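PDB 3P94: GDSL-like Lipase from Parabacteroides distasonis, which is probably a serine hydrolase of the SGNH (GDSL) type, cleaving ester bonds in lipids, possibly lysophospholipids. Local coordinates for residues T59-V64 / H89-I94; N98-L103 / K148-K153; Y126-P129 / Q135-D138; Q142-I147 / L156-Y161. All coordinates share one frame; numbering follows the deposited sequence. Where two conformers were deposited one is given.

Overall arrangement
From the N terminus the chain first closes a loop at contact 1, where the start of helix 59-71 meets the turn that follows helix 84-87, beyond strand 75-81. Helix 96-112 opens contact 2, which stays open until the last turn of helix 137-153. Within that span lies contact 3, a short return of the loop after strand 116-120 onto the beginning of helix 137-153. Contact 4 starts before contact 2 has closed and ends after it, on strand 157-159, so the two cross. N102 joins contacts 1 and 2 by bonding to T59. Contacts 1 and 3 join loops to helices, contact 2 pairs helices, and contact 4 ties helix 137-153 to the parallel sheet of the flavodoxin-like fold.

Contact 1: T59-V64 / H89-I94; sequences TSEMLV and HNNGVI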
# COMPACT_ATOMS: atom_id res chain seq x y z
N THR A 59 6.68 -4.86 3.53
CA THR A 59 6.25 -5.80 2.47
C THR A 59 6.38 -7.27 2.94
O THR A 59 5.67 -8.12 2.42
CB THR A 59 7.04 -5.57 1.19
OG1 THR A 59 8.42 -5.76 1.45
CG2 THR A 59 6.78 -4.18 0.57
N SER A 60 7.28 -7.55 3.93
CA SER A 60 7.49 -8.91 4.46
C SER A 60 6.23 -9.41 5.20
O SER A 60 5.75 -10.50 4.87
CB SER A 60 8.71 -8.97 5.35
OG SER A 60 9.89 -8.87 4.57
N GLU A 61 5.67 -8.62 6.15
CA GLU A 61 4.45 -9.03 6.87
C GLU A 61 3.29 -9.14 5.91
O GLU A 61 2.47 -10.04 6.01
CB GLU A 61 4.08 -8.06 8.00
CG GLU A 61 5.09 -8.02 9.14
CD GLU A 61 6.07 -6.86 9.07
OE1 GLU A 61 6.29 -6.32 7.96
OE2 GLU A 61 6.59 -6.47 10.14
N MSE A 62 3.25 -8.22 4.95
CA MSE A 62 2.20 -8.18 3.95
C MSE A 62 2.20 -9.42 3.07
O MSE A 62 1.12 -9.98 2.82
CB MSE A 62 2.33 -6.90 3.13
CG MSE A 62 1.84 -5.70 3.87
SE MSE A 62 1.89 -4.21 2.66
CE MSE A 62 2.75 -2.94 3.91
N LEU A 63 3.38 -9.88 2.62
CA LEU A 63 3.48 -11.09 1.79
C LEU A 63 2.96 -12.32 2.59
O LEU A 63 2.25 -13.16 2.02
CB LEU A 63 4.94 -11.32 1.32
CG LEU A 63 5.22 -12.63 0.54
CD1 LEU A 63 4.35 -12.75 -0.72
CD2 LEU A 63 6.69 -12.73 0.17
N VAL A 64 3.26 -12.38 3.89
CA VAL A 64 2.81 -13.48 4.76
C VAL A 64 1.28 -13.36 5.06
O VAL A 64 0.57 -14.36 5.02
CB VAL A 64 3.68 -13.55 6.05
CG1 VAL A 64 3.06 -14.47 7.10
CG2 VAL A 64 5.09 -14.01 5.71
N HIS A 89 13.16 0.62 7.64
CA HIS A 89 13.70 -0.58 8.31
C HIS A 89 12.85 -0.98 9.54
O HIS A 89 13.42 -1.39 10.56
CB HIS A 89 15.17 -0.41 8.73
CG HIS A 89 16.16 -0.24 7.63
ND1 HIS A 89 15.84 -0.45 6.29
CD2 HIS A 89 17.45 0.12 7.72
CE1 HIS A 89 16.95 -0.18 5.62
NE2 HIS A 89 17.93 0.18 6.44
N ASN A 90 11.51 -0.90 9.43
CA ASN A 90 10.62 -1.28 10.54
C ASN A 90 10.78 -2.75 10.94
O ASN A 90 10.63 -3.08 12.11
CB ASN A 90 9.16 -1.00 10.19
CG ASN A 90 8.74 0.43 10.39
OD1 ASN A 90 9.56 1.34 10.44
ND2 ASN A 90 7.45 0.65 10.47
N ASN A 91 11.07 -3.63 9.96
CA ASN A 91 11.28 -5.05 10.22
C ASN A 91 12.77 -5.39 10.08
O ASN A 91 13.14 -6.52 9.74
CB ASN A 91 10.40 -5.93 9.30
CG ASN A 91 10.37 -7.38 9.74
OD1 ASN A 91 10.14 -7.69 10.90
ND2 ASN A 91 10.71 -8.29 8.85
N GLY A 92 13.62 -4.40 10.37
CA GLY A 92 15.07 -4.54 10.28
C GLY A 92 15.59 -4.15 8.92
O GLY A 92 14.81 -3.75 8.05
N VAL A 93 16.92 -4.25 8.73
CA VAL A 93 17.59 -3.90 7.48
C VAL A 93 17.11 -4.82 6.34
O VAL A 93 16.98 -6.04 6.53
CB VAL A 93 19.14 -3.92 7.65
CG1 VAL A 93 19.68 -5.31 8.00
CG2 VAL A 93 19.85 -3.34 6.42
N ILE A 94 16.82 -4.24 5.19
CA ILE A 94 16.38 -4.96 4.00
C ILE A 94 16.85 -4.19 2.76
O ILE A 94 16.67 -2.97 2.69
CB ILE A 94 14.85 -5.28 3.98
CG1 ILE A 94 14.48 -6.18 2.76
CG2 ILE A 94 13.96 -4.02 4.12
CD1 ILE A 94 13.06 -6.82 2.78
O HOH W 1 11.83 -7.91 6.16
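N91 reaches across to the first turn of helix 59-71, its amide crossing the carboxylate of E61 at a slant and coming near S60 CB. Its CG stands anti to the backbone N (chi1 -168°), which carries the amide off the turn and toward the helix. There ND2 comes within 4.1 Å of S60 CB, while OD1 is 3.8 Å from E61 OE2. These two oxygens do not bond to each other, and the carboxylate and amide planes are turned 50° apart. Each group is held elsewhere: N91 OD1 accepts from W6 NE1, and E61 OE1 pairs with T58 OG1.

The link between the segments is a water molecule. It lies 2.7 Å from S60 OG and accepts from N91 ND2 at 2.9 Å, so a hydroxyl and an amide too far apart to bond directly share one partner. Next to the hydroxyl, I94 adds an apolar element, its CD1 reaching to 4.2 Å from S60 OG.

The backbone brings N91 to this place by a sharp reversal. H89 leaves helix 84-87 in a Schellman motif with positive phi, and a type I turn from H89 to G92 follows, closed by G92 N to H89 O at 3.0 Å. With no direct hydrogen bond across it, this partly buried, mostly polar contact depends on the bridging water and on the outside partners W6 and T58, which hold N91 OD1 and E61 OE1.

Contact 2: N98-L103 / K148-K153; sequences NVFGNL and KEYADK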
# COMPACT_ATOMS: atom_id res chain seq x y z
N ASN A 98 15.06 -6.47 -2.48
CA ASN A 98 14.31 -7.49 -1.77
C ASN A 98 12.93 -6.99 -1.36
O ASN A 98 11.99 -7.78 -1.25
CB ASN A 98 15.12 -8.01 -0.57
CG ASN A 98 16.35 -8.79 -0.98
OD1 ASN A 98 16.39 -9.45 -2.02
ND2 ASN A 98 17.38 -8.74 -0.17
N VAL A 99 12.79 -5.65 -1.20
CA VAL A 99 11.51 -4.97 -0.94
C VAL A 99 10.67 -5.15 -2.22
O VAL A 99 9.52 -5.60 -2.16
CB VAL A 99 11.71 -3.48 -0.58
CG1 VAL A 99 10.38 -2.75 -0.40
CG2 VAL A 99 12.59 -3.33 0.67
N PHE A 100 11.30 -4.86 -3.38
CA PHE A 100 10.69 -5.03 -4.70
C PHE A 100 10.29 -6.50 -4.92
O PHE A 100 9.21 -6.76 -5.43
CB PHE A 100 11.64 -4.54 -5.80
CG PHE A 100 11.14 -4.80 -7.21
CD1 PHE A 100 9.99 -4.19 -7.68
CD2 PHE A 100 11.82 -5.68 -8.05
CE1 PHE A 100 9.52 -4.45 -8.97
CE2 PHE A 100 11.35 -5.94 -9.35
CZ PHE A 100 10.21 -5.31 -9.80
N GLY A 101 11.17 -7.43 -4.51
CA GLY A 101 10.95 -8.87 -4.64
C GLY A 101 9.71 -9.34 -3.92
O GLY A 101 8.98 -10.19 -4.44
N ASN A 102 9.45 -8.79 -2.71
CA ASN A 102 8.25 -9.10 -1.93
C ASN A 102 7.00 -8.65 -2.68
O ASN A 102 5.99 -9.36 -2.67
CB ASN A 102 8.31 -8.43 -0.57
CG ASN A 102 9.14 -9.14 0.46
OD1 ASN A 102 9.40 -10.33 0.37
ND2 ASN A 102 9.53 -8.44 1.49
N LEU A 103 7.07 -7.45 -3.33
CA LEU A 103 5.94 -6.91 -4.11
C LEU A 103 5.69 -7.80 -5.33
O LEU A 103 4.53 -8.07 -5.64
CB LEU A 103 6.21 -5.45 -4.52
CG LEU A 103 6.31 -4.42 -3.36
CD1 LEU A 103 6.98 -3.13 -3.83
CD2 LEU A 103 4.94 -4.10 -2.78
N LYS A 148 6.88 0.61 -11.36
CA LYS A 148 6.29 1.08 -12.62
C LYS A 148 6.73 0.23 -13.82
O LYS A 148 5.89 -0.13 -14.65
CB LYS A 148 6.62 2.56 -12.87
CG LYS A 148 5.74 3.15 -13.98
CD LYS A 148 6.14 4.57 -14.35
CE LYS A 148 5.15 5.19 -15.31
NZ LYS A 148 5.03 4.43 -16.59
N GLU A 149 8.04 -0.08 -13.92
CA GLU A 149 8.59 -0.90 -15.01
C GLU A 149 8.00 -2.32 -14.97
O GLU A 149 7.63 -2.84 -16.02
CB GLU A 149 10.11 -0.92 -14.93
CG GLU A 149 10.77 0.22 -15.69
CD GLU A 149 12.15 0.66 -15.23
OE1 GLU A 149 12.87 -0.15 -14.61
OE2 GLU A 149 12.51 1.83 -15.51
N TYR A 150 7.87 -2.91 -13.77
CA TYR A 150 7.25 -4.23 -13.58
C TYR A 150 5.76 -4.20 -14.00
O TYR A 150 5.31 -5.09 -14.72
CB TYR A 150 7.38 -4.72 -12.12
CG TYR A 150 6.76 -6.08 -11.89
CD1 TYR A 150 7.43 -7.25 -12.24
CD2 TYR A 150 5.47 -6.20 -11.38
CE1 TYR A 150 6.85 -8.50 -12.06
CE2 TYR A 150 4.87 -7.45 -11.22
CZ TYR A 150 5.56 -8.60 -11.55
OH TYR A 150 4.94 -9.82 -11.40
N ALA A 151 5.01 -3.18 -13.54
CA ALA A 151 3.58 -3.03 -13.85
C ALA A 151 3.37 -2.89 -15.36
O ALA A 151 2.51 -3.59 -15.91
CB ALA A 151 3.01 -1.81 -13.12
N ASP A 152 4.18 -2.06 -16.05
CA ASP A 152 4.10 -1.84 -17.49
C ASP A 152 4.38 -3.13 -18.27
O ASP A 152 3.63 -3.47 -19.19
CB ASP A 152 5.07 -0.73 -17.93
CG ASP A 152 4.71 0.68 -17.49
OD1 ASP A 152 3.69 0.85 -16.78
OD2 ASP A 152 5.47 1.63 -17.83
N LYS A 153 5.44 -3.85 -17.89
CA LYS A 153 5.89 -5.09 -18.53
C LYS A 153 4.88 -6.25 -18.33
O LYS A 153 4.88 -7.18 -19.13
CB LYS A 153 7.26 -5.48 -17.96
CG LYS A 153 8.14 -6.28 -18.89
CD LYS A 153 9.46 -6.61 -18.22
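F100 and Y150 meet as an offset edge-to-face pair, the edge of F100 turned toward the face of Y150. Their planes stand 81° apart and the ring centroids are 6.0 Å from each other. The closest touch is with the root of the tyrosine: F100 CZ lies 3.7 Å from Y150 CB, which sits at the edge of the phenylalanine ring and in its plane. F100 CE1 flanks the same carbon at 3.8 Å, and CZ continues to Y150 CG at 4.1 Å.

Both residues have CG anti to the backbone N (chi1 174° for F100, -180° for Y150). For F100 this extends the ring from a CB that does not itself face the other helix, and its far rim, CE1 and CZ, reaches helix 137-153; the CB of Y150 already points toward helix 96-112. K148 and D152 form a salt bridge along helix 137-153, with a weak bond of 3.1 Å from K148 NZ to D152 OD2. A bound tetraethylene glycol, probably from the crystallisation liquor, has its nearest atom about 3 Å from the F100 side chain.

This surface pairing is one point in a longer helix-to-helix interface. V99 and F100 rest on L143 and L103 on I147, while Y150 packs on V104, A107 and E108 of helix 96-112 and on L156, in the segment that carries strand 157-159.

Contact 3: Y126-P129 / Q135-D138; sequences YDFP and QPAD
The ring of P136 lies over one face of the F128 phenyl group, a CH-pi contact in which the two side chains run past each other in opposite directions. P136 CG stands 4.0 Å from the ring centroid and 20° off the ring normal, displaced toward the rim. CB follows the same rim more closely, at 3.5 Å from F128 CZ. F128 has CG anti to its carbonyl carbon (chi1 -55°), which brings one face of the ring against the proline although CB does not point at it. Farther along the proline, CD lies 3.4 Å from Y126 O, and the methyl group of A137 faces Y126 CA.

Two waters bridge the segments beside this apolar centre. One, between backbone groups, donates to Y126 O at 2.7 Å and accepts from the backbone N of A137 at 3.0 Å. The other donates to the carboxylate oxygen D127 OD1 at 2.6 Å and accepts from the backbone N of Q135. F128 is also surrounded by I84, I87, A88, M134 and V181, and W130 meets its ring.

A serine in place of F128 would probably leave P136 without its aromatic platform and open a gap among these residues. F128 lies near, without touching, the probable triad of S31, H182 and D179. The chemistry thus divides the work: buried apolar faces pair the loop with the residues leading into helix 137-153, and two waters supply the polar links.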
# COMPACT_ATOMS: atom_id res chain seq x y z
N TYR A 126 10.53 12.82 2.63
CA TYR A 126 11.84 13.45 2.73
C TYR A 126 12.59 12.97 3.98
O TYR A 126 13.82 12.91 3.97
CB TYR A 126 11.69 14.98 2.75
CG TYR A 126 13.01 15.72 2.81
CD1 TYR A 126 13.85 15.79 1.70
CD2 TYR A 126 13.40 16.39 3.97
CE1 TYR A 126 15.05 16.49 1.75
CE2 TYR A 126 14.60 17.09 4.02
CZ TYR A 126 15.42 17.14 2.91
OH TYR A 126 16.61 17.82 2.96
N ASP A 127 11.85 12.64 5.06
CA ASP A 127 12.42 12.19 6.33
C ASP A 127 11.38 11.48 7.18
O ASP A 127 10.18 11.76 7.07
CB ASP A 127 13.00 13.40 7.10
CG ASP A 127 13.83 13.05 8.31
OD1 ASP A 127 14.80 12.28 8.16
OD2 ASP A 127 13.51 13.55 9.43
N PHE A 128 11.85 10.54 8.02
CA PHE A 128 11.00 9.81 8.96
C PHE A 128 11.20 10.40 10.34
O PHE A 128 12.28 10.21 10.91
CB PHE A 128 11.32 8.31 8.96
CG PHE A 128 11.26 7.62 7.63
CD1 PHE A 128 10.08 7.61 6.90
CD2 PHE A 128 12.35 6.92 7.14
CE1 PHE A 128 10.02 6.96 5.68
CE2 PHE A 128 12.29 6.26 5.93
CZ PHE A 128 11.11 6.26 5.22
N PRO A 129 10.26 11.18 10.90
CA PRO A 129 10.49 11.76 12.24
C PRO A 129 10.81 10.70 13.31
O PRO A 129 11.60 10.97 14.21
CB PRO A 129 9.18 12.50 12.53
CG PRO A 129 8.58 12.77 11.18
CD PRO A 129 8.93 11.55 10.37
N GLN A 135 17.31 9.38 4.91
CA GLN A 135 17.28 9.95 3.56
C GLN A 135 16.38 9.12 2.58
O GLN A 135 16.86 8.57 1.59
CB GLN A 135 18.71 10.10 3.02
CG GLN A 135 19.57 10.94 3.97
CD GLN A 135 20.79 11.46 3.30
OE1 GLN A 135 21.87 10.86 3.37
NE2 GLN A 135 20.67 12.61 2.67
N PRO A 136 15.06 9.01 2.86
CA PRO A 136 14.21 8.14 2.02
C PRO A 136 13.83 8.63 0.62
O PRO A 136 13.43 7.77 -0.18
CB PRO A 136 12.93 8.02 2.84
CG PRO A 136 12.88 9.28 3.65
CD PRO A 136 14.30 9.55 4.01
N ALA A 137 13.89 9.95 0.33
CA ALA A 137 13.41 10.56 -0.93
C ALA A 137 13.83 9.80 -2.20
O ALA A 137 12.95 9.43 -2.99
CB ALA A 137 13.82 12.02 -1.03
N ASP A 138 15.13 9.57 -2.40
CA ASP A 138 15.63 8.92 -3.62
C ASP A 138 15.39 7.42 -3.62
O ASP A 138 15.31 6.83 -4.70
CB ASP A 138 17.12 9.20 -3.82
CG ASP A 138 17.46 10.65 -4.12
OD1 ASP A 138 16.55 11.40 -4.55
OD2 ASP A 138 18.64 11.02 -3.98
O HOH W 2 15.28 12.09 1.86
O HOH W 3 16.72 11.94 6.39

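Contact 4: Q142-I147 / L156-Y161; sequences QLNKWI and LTYVDY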
# COMPACT_ATOMS: atom_id res chain seq x y z
N GLN A 142 13.59 5.31 -6.53
CA GLN A 142 14.18 4.11 -7.13
C GLN A 142 13.20 2.93 -7.10
O GLN A 142 13.00 2.27 -8.12
CB GLN A 142 15.51 3.72 -6.45
CG GLN A 142 16.15 2.43 -7.01
CD GLN A 142 16.54 2.57 -8.47
OE1 GLN A 142 17.60 3.07 -8.79
NE2 GLN A 142 15.68 2.13 -9.38
N LEU A 143 12.57 2.69 -5.94
CA LEU A 143 11.59 1.62 -5.78
C LEU A 143 10.42 1.82 -6.74
O LEU A 143 10.02 0.86 -7.38
CB LEU A 143 11.09 1.53 -4.32
CG LEU A 143 10.05 0.42 -3.99
CD1 LEU A 143 10.53 -0.99 -4.43
CD2 LEU A 143 9.76 0.41 -2.51
N ASN A 144 9.91 3.07 -6.88
CA ASN A 144 8.80 3.39 -7.77
C ASN A 144 9.15 3.14 -9.23
O ASN A 144 8.27 2.73 -9.99
CB ASN A 144 8.32 4.82 -7.59
CG ASN A 144 7.49 5.02 -6.34
OD1 ASN A 144 7.04 4.05 -5.72
ND2 ASN A 144 7.24 6.27 -5.96
N LYS A 145 10.43 3.35 -9.62
CA LYS A 145 10.90 3.11 -10.98
C LYS A 145 10.76 1.62 -11.30
O LYS A 145 10.28 1.27 -12.37
CB LYS A 145 12.36 3.58 -11.12
CG LYS A 145 12.78 3.81 -12.55
CD LYS A 145 14.28 4.01 -12.66
CE LYS A 145 14.72 3.99 -14.11
NZ LYS A 145 16.19 3.90 -14.24
N TRP A 146 11.16 0.76 -10.34
CA TRP A 146 11.08 -0.70 -10.47
C TRP A 146 9.63 -1.17 -10.50
O TRP A 146 9.29 -2.01 -11.35
CB TRP A 146 11.82 -1.39 -9.32
CG TRP A 146 13.31 -1.23 -9.38
CD1 TRP A 146 14.09 -1.00 -10.48
CD2 TRP A 146 14.22 -1.30 -8.27
NE1 TRP A 146 15.41 -0.95 -10.14
CE2 TRP A 146 15.52 -1.12 -8.77
CE3 TRP A 146 14.05 -1.51 -6.89
CZ2 TRP A 146 16.65 -1.14 -7.95
CZ3 TRP A 146 15.17 -1.54 -6.08
CH2 TRP A 146 16.45 -1.38 -6.61
N ILE A 147 8.78 -0.64 -9.60
CA ILE A 147 7.35 -0.98 -9.54
C ILE A 147 6.68 -0.64 -10.87
O ILE A 147 5.98 -1.48 -11.44
CB ILE A 147 6.63 -0.29 -8.35
CG1 ILE A 147 7.18 -0.75 -6.99
CG2 ILE A 147 5.09 -0.51 -8.43
CD1 ILE A 147 6.71 0.16 -5.77
N LEU A 156 -0.10 -4.53 -15.71
CA LEU A 156 -0.73 -4.14 -14.45
C LEU A 156 -0.91 -2.63 -14.40
O LEU A 156 -0.10 -1.90 -14.98
CB LEU A 156 0.08 -4.63 -13.23
CG LEU A 156 0.54 -6.10 -13.20
CD1 LEU A 156 1.42 -6.36 -11.99
CD2 LEU A 156 -0.65 -7.07 -13.22
N THR A 157 -1.96 -2.15 -13.74
CA THR A 157 -2.23 -0.72 -13.59
C THR A 157 -1.27 -0.12 -12.54
O THR A 157 -1.08 -0.72 -11.48
CB THR A 157 -3.71 -0.52 -13.19
OG1 THR A 157 -4.55 -1.02 -14.23
CG2 THR A 157 -4.06 0.95 -12.92
N TYR A 158 -0.68 1.05 -12.85
CA TYR A 158 0.20 1.77 -11.92
C TYR A 158 -0.48 3.08 -11.51
O TYR A 158 -0.90 3.85 -12.37
CB TYR A 158 1.59 2.02 -12.55
CG TYR A 158 2.56 2.76 -11.64
CD1 TYR A 158 3.21 2.10 -10.60
CD2 TYR A 158 2.88 4.10 -11.87
CE1 TYR A 158 4.12 2.77 -9.78
CE2 TYR A 158 3.80 4.77 -11.07
CZ TYR A 158 4.42 4.11 -10.03
OH TYR A 158 5.34 4.77 -9.25
N VAL A 159 -0.65 3.29 -10.20
CA VAL A 159 -1.30 4.47 -9.64
C VAL A 159 -0.20 5.42 -9.19
O VAL A 159 0.51 5.14 -8.21
CB VAL A 159 -2.27 4.07 -8.48
CG1 VAL A 159 -2.84 5.29 -7.78
CG2 VAL A 159 -3.39 3.19 -8.99
N ASP A 160 -0.04 6.54 -9.91
CA ASP A 160 1.03 7.49 -9.61
C ASP A 160 0.58 8.60 -8.63
O ASP A 160 0.39 9.77 -9.01
CB ASP A 160 1.62 8.08 -10.89
CG ASP A 160 2.96 8.79 -10.72
OD1 ASP A 160 3.48 8.82 -9.58
OD2 ASP A 160 3.49 9.28 -11.72
N TYR A 161 0.51 8.23 -7.35
CA TYR A 161 0.25 9.21 -6.29
C TYR A 161 1.41 10.19 -6.16
O TYR A 161 1.19 11.37 -5.91
CB TYR A 161 0.11 8.51 -4.93
CG TYR A 161 -1.05 7.57 -4.72
CD1 TYR A 161 -2.33 7.91 -5.15
CD2 TYR A 161 -0.92 6.43 -3.94
CE1 TYR A 161 -3.43 7.09 -4.88
CE2 TYR A 161 -2.00 5.61 -3.65
CZ TYR A 161 -3.26 5.95 -4.12
OH TYR A 161 -4.32 5.14 -3.83
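N144 OD1 accepts a hydrogen bond from the backbone N of V122, which fixes the amide whose stem is crossed by the end of Y158. The site lies in the beta-alpha-beta unit of strand 116-120, helix 137-153 and strand 157-159, part of the parallel sheet of the flavodoxin-like fold. Y158 is the bridge between the last two elements. Its CG stands anti to the backbone N (chi1 -180°), so the ring is carried from the edge strand to the helix, and OH arrives 3.4 Å from N144 CB and 3.6 Å from N144 CG. The tyrosine meets N144 at about a right angle, with the amide and ring planes 74° apart, and no hydrogen bond spans the two segments.

With a glycine here instead of Y158, the I147 methyl and the N144 stem would probably lose the ring that now spans from strand to helix. Nearby, S121 touches both N144 and Y158, while I147 also rests on F119 of the adjoining strand. The apolar half of the contact comes from the methyl branch of I147, whose CG2 lies at the edge of the Y158 ring, near its plane, 3.7 Å from CE1.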